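Local coordinates for protein glycerol-3-phosphate dehydrogenase [NAD(+)] (Dunaliella salina, PDB 6IUY) that probably interconverts dihydroxyacetone phosphate and sn-glycerol 3-phosphate with NAD(H), and carries a phosphatase-like domain for direct conversion of dihydroxyacetone phosphate to glycerol, at residues T379-L391 against T567-G579. Residues are numbered along the deposited sequence; the frame is centred on the assembly and turned at random.
Sequences TKGMRVRAEGPQL and TSDEVQEILHARG. With NAD (nicotinamide-adenine-dinucleotide), chain C; 13P (1,3-dihydroxyacetonephosphate), chain D.
The backbone N of M382 donates to E570 OE1 (3.2 Å, N-H...O 148°), meeting the oxygen from above the carboxylate plane, 46° out of it. E570 OE2 is bonded to H353, so the carboxylate links the hairpin, the helix and a loop; an alanine here would probably leave both M382 N and H353 without this acceptor. Next to this bond, M382 and I574 meet tip to tip. With CG set between the backbone N and the carbonyl carbon (chi1 67°) and the chain extended beyond it, M382 runs past E570 and presses CE unusually closely on the helix, near V571 CG2 and I574 CD1, a fit whose exact closeness is doubtful. I574 CD1 also lies 3.7 Å from P389 CD. V384 CG1 packs on I574 CG1 (3.9 Å), its methyls lying in van der Waals contact with E570 O and the E573 carboxylate. At the type I' turn between strands 382-385 and 388-391, R578 reaches E387 O with two weak bonds from NE and NH2, and A577 CB packs on E387 CG (3.7 Å). Just ahead of the hairpin, K380 N donates to NAD O3D, and NZ, also salt-bridged to D519, bonds O3 of dihydroxyacetone phosphate (3.1 Å). The contact thus joins the N-terminal and C-terminal parts of the dehydrogenase through one carboxylate shared by M382 N and H353, beside an apolar middle.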
loop_
_atom_site.group_PDB
_atom_site.type_symbol
_atom_site.label_atom_id
_atom_site.label_comp_id
_atom_site.label_asym_id
_atom_site.label_seq_id
_atom_site.Cartn_x
_atom_site.Cartn_y
_atom_site.Cartn_z
ATOM N N THR A 379 2.283 -0.534 -21.520
ATOM C CA THR A 379 0.908 -0.816 -21.918
ATOM C C THR A 379 0.057 -1.505 -20.840
ATOM O O THR A 379 0.533 -2.391 -20.117
ATOM C CB THR A 379 0.917 -1.686 -23.192
ATOM O OG1 THR A 379 1.451 -0.916 -24.274
ATOM C CG2 THR A 379 -0.496 -2.171 -23.562
ATOM N N LYS A 380 -1.216 -1.122 -20.761
ATOM C CA LYS A 380 -2.117 -1.646 -19.742
ATOM C C LYS A 380 -3.280 -2.365 -20.406
ATOM O O LYS A 380 -3.914 -1.846 -21.339
ATOM C CB LYS A 380 -2.602 -0.505 -18.824
ATOM C CG LYS A 380 -1.473 0.075 -17.986
ATOM C CD LYS A 380 -1.830 1.386 -17.294
ATOM C CE LYS A 380 -0.588 1.967 -16.644
ATOM N NZ LYS A 380 -0.787 3.308 -15.997
ATOM N N GLY A 381 -3.529 -3.583 -19.956
ATOM C CA GLY A 381 -4.455 -4.469 -20.637
ATOM C C GLY A 381 -3.821 -5.844 -20.667
ATOM O O GLY A 381 -2.626 -6.018 -20.344
ATOM N N MET A 382 -4.614 -6.833 -21.038
ATOM C CA MET A 382 -4.110 -8.194 -21.075
ATOM C C MET A 382 -4.751 -8.977 -22.203
ATOM O O MET A 382 -5.775 -8.564 -22.760
ATOM C CB MET A 382 -4.372 -8.908 -19.746
ATOM C CG MET A 382 -5.848 -9.152 -19.439
ATOM S SD MET A 382 -6.042 -10.369 -18.118
ATOM C CE MET A 382 -7.800 -10.296 -17.858
ATOM N N ARG A 383 -4.150 -10.112 -22.544
ATOM C CA ARG A 383 -4.824 -11.057 -23.416
ATOM C C ARG A 383 -5.219 -12.261 -22.591
ATOM O O ARG A 383 -4.467 -12.695 -21.713
ATOM C CB ARG A 383 -3.932 -11.482 -24.605
ATOM C CG ARG A 383 -4.691 -12.353 -25.636
ATOM C CD ARG A 383 -3.823 -12.744 -26.836
ATOM N NE ARG A 383 -2.964 -13.887 -26.534
ATOM C CZ ARG A 383 -3.095 -15.094 -27.074
ATOM N NH1 ARG A 383 -2.262 -16.066 -26.728
ATOM N NH2 ARG A 383 -4.047 -15.327 -27.971
ATOM N N VAL A 384 -6.389 -12.813 -22.863
ATOM C CA VAL A 384 -6.769 -14.052 -22.214
ATOM C C VAL A 384 -6.215 -15.245 -22.986
ATOM O O VAL A 384 -6.501 -15.418 -24.164
ATOM C CB VAL A 384 -8.285 -14.190 -22.096
ATOM C CG1 VAL A 384 -8.633 -15.427 -21.279
ATOM C CG2 VAL A 384 -8.865 -12.944 -21.453
ATOM N N ARG A 385 -5.434 -16.074 -22.310
ATOM C CA ARG A 385 -4.798 -17.223 -22.935
ATOM C C ARG A 385 -4.874 -18.418 -22.003
ATOM O O ARG A 385 -4.635 -18.276 -20.798
ATOM C CB ARG A 385 -3.344 -16.905 -23.275
ATOM C CG ARG A 385 -2.513 -18.109 -23.622
ATOM C CD ARG A 385 -1.046 -17.777 -23.536
ATOM N NE ARG A 385 -0.260 -18.978 -23.288
ATOM C CZ ARG A 385 0.325 -19.692 -24.240
ATOM N NH1 ARG A 385 0.220 -19.310 -25.507
ATOM N NH2 ARG A 385 1.023 -20.778 -23.922
ATOM N N ALA A 386 -5.212 -19.586 -22.546
ATOM C CA ALA A 386 -5.315 -20.804 -21.736
ATOM C C ALA A 386 -6.084 -20.549 -20.451
ATOM O O ALA A 386 -5.605 -20.881 -19.368
ATOM C CB ALA A 386 -3.931 -21.345 -21.407
ATOM N N GLU A 387 -7.248 -19.918 -20.576
ATOM C CA GLU A 387 -8.060 -19.534 -19.415
ATOM C C GLU A 387 -7.285 -18.739 -18.352
ATOM O O GLU A 387 -7.662 -18.729 -17.182
ATOM C CB GLU A 387 -8.681 -20.778 -18.778
ATOM C CG GLU A 387 -9.835 -21.358 -19.584
ATOM C CD GLU A 387 -10.376 -22.658 -18.993
ATOM O OE1 GLU A 387 -9.666 -23.288 -18.173
ATOM O OE2 GLU A 387 -11.511 -23.050 -19.350
ATOM N N GLY A 388 -6.216 -18.062 -18.765
ATOM C CA GLY A 388 -5.416 -17.273 -17.843
ATOM C C GLY A 388 -5.046 -15.889 -18.362
ATOM O O GLY A 388 -5.217 -15.577 -19.544
ATOM N N PRO A 389 -4.541 -15.034 -17.473
ATOM C CA PRO A 389 -4.079 -13.708 -17.901
ATOM C C PRO A 389 -2.710 -13.730 -18.566
ATOM O O PRO A 389 -1.773 -14.298 -18.000
ATOM C CB PRO A 389 -4.004 -12.929 -16.590
ATOM C CG PRO A 389 -3.706 -13.976 -15.579
ATOM C CD PRO A 389 -4.473 -15.202 -16.012
ATOM N N GLN A 390 -2.585 -13.105 -19.732
ATOM C CA GLN A 390 -1.272 -12.844 -20.306
ATOM C C GLN A 390 -1.088 -11.336 -20.386
ATOM O O GLN A 390 -1.766 -10.674 -21.174
ATOM C CB GLN A 390 -1.135 -13.496 -21.691
ATOM C CG GLN A 390 0.121 -13.099 -22.450
ATOM C CD GLN A 390 0.225 -13.753 -23.831
ATOM O OE1 GLN A 390 -0.561 -13.466 -24.737
ATOM N NE2 GLN A 390 1.207 -14.633 -23.993
ATOM N N LEU A 391 -0.205 -10.776 -19.563
ATOM C CA LEU A 391 0.022 -9.332 -19.598
ATOM C C LEU A 391 0.979 -9.005 -20.743
ATOM O O LEU A 391 1.611 -9.895 -21.308
ATOM C CB LEU A 391 0.576 -8.822 -18.266
ATOM C CG LEU A 391 -0.300 -9.217 -17.076
ATOM C CD1 LEU A 391 0.246 -8.690 -15.751
ATOM C CD2 LEU A 391 -1.718 -8.743 -17.329
ATOM N N THR A 567 -10.597 -4.472 -20.444
ATOM C CA THR A 567 -9.940 -5.172 -19.343
ATOM C C THR A 567 -10.987 -5.849 -18.456
ATOM O O THR A 567 -10.765 -6.937 -17.960
ATOM C CB THR A 567 -9.071 -4.215 -18.503
ATOM O OG1 THR A 567 -8.211 -3.462 -19.368
ATOM C CG2 THR A 567 -8.233 -4.976 -17.472
ATOM N N SER A 568 -12.136 -5.204 -18.263
ATOM C CA SER A 568 -13.225 -5.819 -17.496
ATOM C C SER A 568 -13.619 -7.163 -18.107
ATOM O O SER A 568 -13.754 -8.167 -17.393
ATOM C CB SER A 568 -14.454 -4.894 -17.444
ATOM O OG SER A 568 -15.457 -5.418 -16.588
ATOM N N ASP A 569 -13.813 -7.180 -19.425
ATOM C CA ASP A 569 -14.203 -8.409 -20.119
ATOM C C ASP A 569 -13.095 -9.445 -20.043
ATOM O O ASP A 569 -13.360 -10.620 -19.818
ATOM C CB ASP A 569 -14.567 -8.144 -21.592
ATOM C CG ASP A 569 -15.844 -7.317 -21.754
ATOM O OD1 ASP A 569 -16.602 -7.152 -20.768
ATOM O OD2 ASP A 569 -16.103 -6.834 -22.879
ATOM N N GLU A 570 -11.850 -9.029 -20.218
ATOM C CA GLU A 570 -10.764 -10.007 -20.179
ATOM C C GLU A 570 -10.742 -10.741 -18.833
ATOM O O GLU A 570 -10.714 -11.969 -18.785
ATOM C CB GLU A 570 -9.416 -9.333 -20.455
ATOM C CG GLU A 570 -9.290 -8.825 -21.900
ATOM C CD GLU A 570 -8.513 -7.509 -22.016
ATOM O OE1 GLU A 570 -7.787 -7.141 -21.048
ATOM O OE2 GLU A 570 -8.635 -6.844 -23.079
ATOM N N VAL A 571 -10.779 -9.982 -17.747
ATOM C CA VAL A 571 -10.805 -10.555 -16.405
ATOM C C VAL A 571 -12.074 -11.375 -16.144
ATOM O O VAL A 571 -12.020 -12.428 -15.490
ATOM C CB VAL A 571 -10.685 -9.451 -15.338
ATOM C CG1 VAL A 571 -11.008 -9.999 -13.930
ATOM C CG2 VAL A 571 -9.319 -8.860 -15.387
ATOM N N GLN A 572 -13.214 -10.922 -16.652
ATOM C CA GLN A 572 -14.437 -11.677 -16.401
ATOM C C GLN A 572 -14.377 -13.038 -17.072
ATOM O O GLN A 572 -14.866 -14.028 -16.525
ATOM C CB GLN A 572 -15.676 -10.921 -16.874
ATOM C CG GLN A 572 -16.946 -11.390 -16.166
ATOM C CD GLN A 572 -16.850 -11.213 -14.665
ATOM O OE1 GLN A 572 -16.151 -10.321 -14.185
ATOM N NE2 GLN A 572 -17.530 -12.072 -13.912
ATOM N N GLU A 573 -13.792 -13.086 -18.269
ATOM C CA GLU A 573 -13.571 -14.351 -18.962
ATOM C C GLU A 573 -12.781 -15.314 -18.077
ATOM O O GLU A 573 -13.159 -16.469 -17.883
ATOM C CB GLU A 573 -12.836 -14.094 -20.273
ATOM C CG GLU A 573 -12.874 -15.237 -21.263
ATOM C CD GLU A 573 -12.147 -14.893 -22.551
ATOM O OE1 GLU A 573 -11.464 -15.778 -23.099
ATOM O OE2 GLU A 573 -12.257 -13.735 -23.012
ATOM N N ILE A 574 -11.694 -14.820 -17.504
ATOM C CA ILE A 574 -10.921 -15.624 -16.566
ATOM C C ILE A 574 -11.712 -15.999 -15.300
ATOM O O ILE A 574 -11.600 -17.127 -14.810
ATOM C CB ILE A 574 -9.612 -14.895 -16.177
ATOM C CG1 ILE A 574 -8.767 -14.646 -17.438
ATOM C CG2 ILE A 574 -8.823 -15.694 -15.140
ATOM C CD1 ILE A 574 -7.644 -13.662 -17.250
ATOM N N LEU A 575 -12.522 -15.075 -14.778
ATOM C CA LEU A 575 -13.297 -15.350 -13.562
ATOM C C LEU A 575 -14.332 -16.432 -13.830
ATOM O O LEU A 575 -14.535 -17.337 -13.015
ATOM C CB LEU A 575 -13.992 -14.083 -13.031
ATOM C CG LEU A 575 -13.095 -12.940 -12.524
ATOM C CD1 LEU A 575 -13.910 -11.875 -11.809
ATOM C CD2 LEU A 575 -11.973 -13.439 -11.623
ATOM N N HIS A 576 -14.997 -16.330 -14.973
ATOM C CA HIS A 576 -16.011 -17.308 -15.336
ATOM C C HIS A 576 -15.364 -18.677 -15.497
ATOM O O HIS A 576 -15.825 -19.673 -14.933
ATOM C CB HIS A 576 -16.719 -16.891 -16.621
ATOM C CG HIS A 576 -17.693 -17.904 -17.130
ATOM N ND1 HIS A 576 -18.926 -18.110 -16.547
ATOM C CD2 HIS A 576 -17.625 -18.760 -18.177
ATOM C CE1 HIS A 576 -19.571 -19.055 -17.207
ATOM N NE2 HIS A 576 -18.802 -19.468 -18.199
ATOM N N ALA A 577 -14.273 -18.709 -16.252
ATOM C CA ALA A 577 -13.565 -19.948 -16.527
ATOM C C ALA A 577 -13.131 -20.666 -15.250
ATOM O O ALA A 577 -13.322 -21.878 -15.124
ATOM C CB ALA A 577 -12.359 -19.675 -17.413
ATOM N N ARG A 578 -12.550 -19.926 -14.309
ATOM C CA ARG A 578 -12.033 -20.519 -13.081
ATOM C C ARG A 578 -13.083 -20.592 -11.991
ATOM O O ARG A 578 -12.773 -20.982 -10.867
ATOM C CB ARG A 578 -10.841 -19.723 -12.540
ATOM C CG ARG A 578 -9.746 -19.423 -13.528
ATOM C CD ARG A 578 -8.633 -20.447 -13.483
ATOM N NE ARG A 578 -7.566 -20.057 -14.406
ATOM C CZ ARG A 578 -6.447 -19.436 -14.040
ATOM N NH1 ARG A 578 -6.230 -19.148 -12.762
ATOM N NH2 ARG A 578 -5.541 -19.103 -14.948
ATOM N N GLY A 579 -14.310 -20.183 -12.299
ATOM C CA GLY A 579 -15.362 -20.123 -11.289
ATOM C C GLY A 579 -15.081 -19.152 -10.146
ATOM O O GLY A 579 -15.386 -19.441 -8.997
HETATM P PA NAD C . -4.173 6.267 -27.255
HETATM O O1A NAD C . -3.862 7.701 -27.389
HETATM O O2A NAD C . -5.229 5.949 -26.206
HETATM O O5B NAD C . -4.724 5.665 -28.665
HETATM C C5B NAD C . -4.381 6.299 -29.906
HETATM C C4B NAD C . -3.499 5.348 -30.754
HETATM O O4B NAD C . -4.202 4.317 -31.136
HETATM C C3B NAD C . -3.102 6.049 -32.056
HETATM O O3B NAD C . -1.818 6.474 -32.052
HETATM C C2B NAD C . -3.302 4.976 -33.143
HETATM O O2B NAD C . -2.097 4.968 -34.028
HETATM C C1B NAD C . -3.441 3.881 -32.476
HETATM N N9A NAD C . -4.208 2.975 -33.220
HETATM C C8A NAD C . -5.475 3.109 -33.676
HETATM N N7A NAD C . -5.786 1.975 -34.343
HETATM C C5A NAD C . -4.708 1.147 -34.323
HETATM C C6A NAD C . -4.476 -0.107 -34.859
HETATM N N6A NAD C . -5.387 -0.884 -35.627
HETATM N N1A NAD C . -3.297 -0.713 -34.664
HETATM C C2A NAD C . -2.327 -0.078 -33.946
HETATM N N3A NAD C . -2.544 1.153 -33.431
HETATM C C4A NAD C . -3.737 1.760 -33.622
HETATM O O3 NAD C . -2.807 5.507 -26.887
HETATM P PN NAD C . -1.862 5.769 -25.618
HETATM O O1N NAD C . -2.312 6.996 -24.845
HETATM O O2N NAD C . -0.424 5.948 -26.048
HETATM O O5D NAD C . -2.037 4.532 -24.654
HETATM C C5D NAD C . -1.535 3.254 -25.000
HETATM C C4D NAD C . -1.278 2.497 -23.689
HETATM O O4D NAD C . -0.776 3.310 -22.779
HETATM C C3D NAD C . -2.605 2.014 -23.140
HETATM O O3D NAD C . -2.482 0.725 -22.780
HETATM C C2D NAD C . -2.875 2.905 -21.895
HETATM O O2D NAD C . -3.740 2.127 -20.970
HETATM C C1D NAD C . -1.681 3.161 -21.440
HETATM N N1N NAD C . -1.553 4.387 -20.677
HETATM C C2N NAD C . -2.147 5.568 -21.068
HETATM C C3N NAD C . -1.991 6.721 -20.301
HETATM C C7N NAD C . -2.696 8.017 -20.759
HETATM O O7N NAD C . -2.820 8.952 -19.993
HETATM N N7N NAD C . -3.183 8.093 -22.114
HETATM C C4N NAD C . -1.239 6.709 -19.146
HETATM C C5N NAD C . -0.614 5.535 -18.763
HETATM C C6N NAD C . -0.772 4.388 -19.542
HETATM P P 13P D . -7.160 6.201 -18.450
HETATM O O1P 13P D . -6.326 5.865 -17.237
HETATM O O2P 13P D . -6.876 7.640 -18.773
HETATM O O3P 13P D . -8.604 5.989 -18.085
HETATM O O1 13P D . -6.870 5.337 -19.763
HETATM C C1 13P D . -6.053 4.189 -19.757
HETATM C C2 13P D . -4.796 4.589 -19.059
HETATM O O2 13P D . -4.402 5.733 -19.143
HETATM C C3 13P D . -4.020 3.594 -18.244
HETATM O O3 13P D . -3.536 4.250 -17.082
#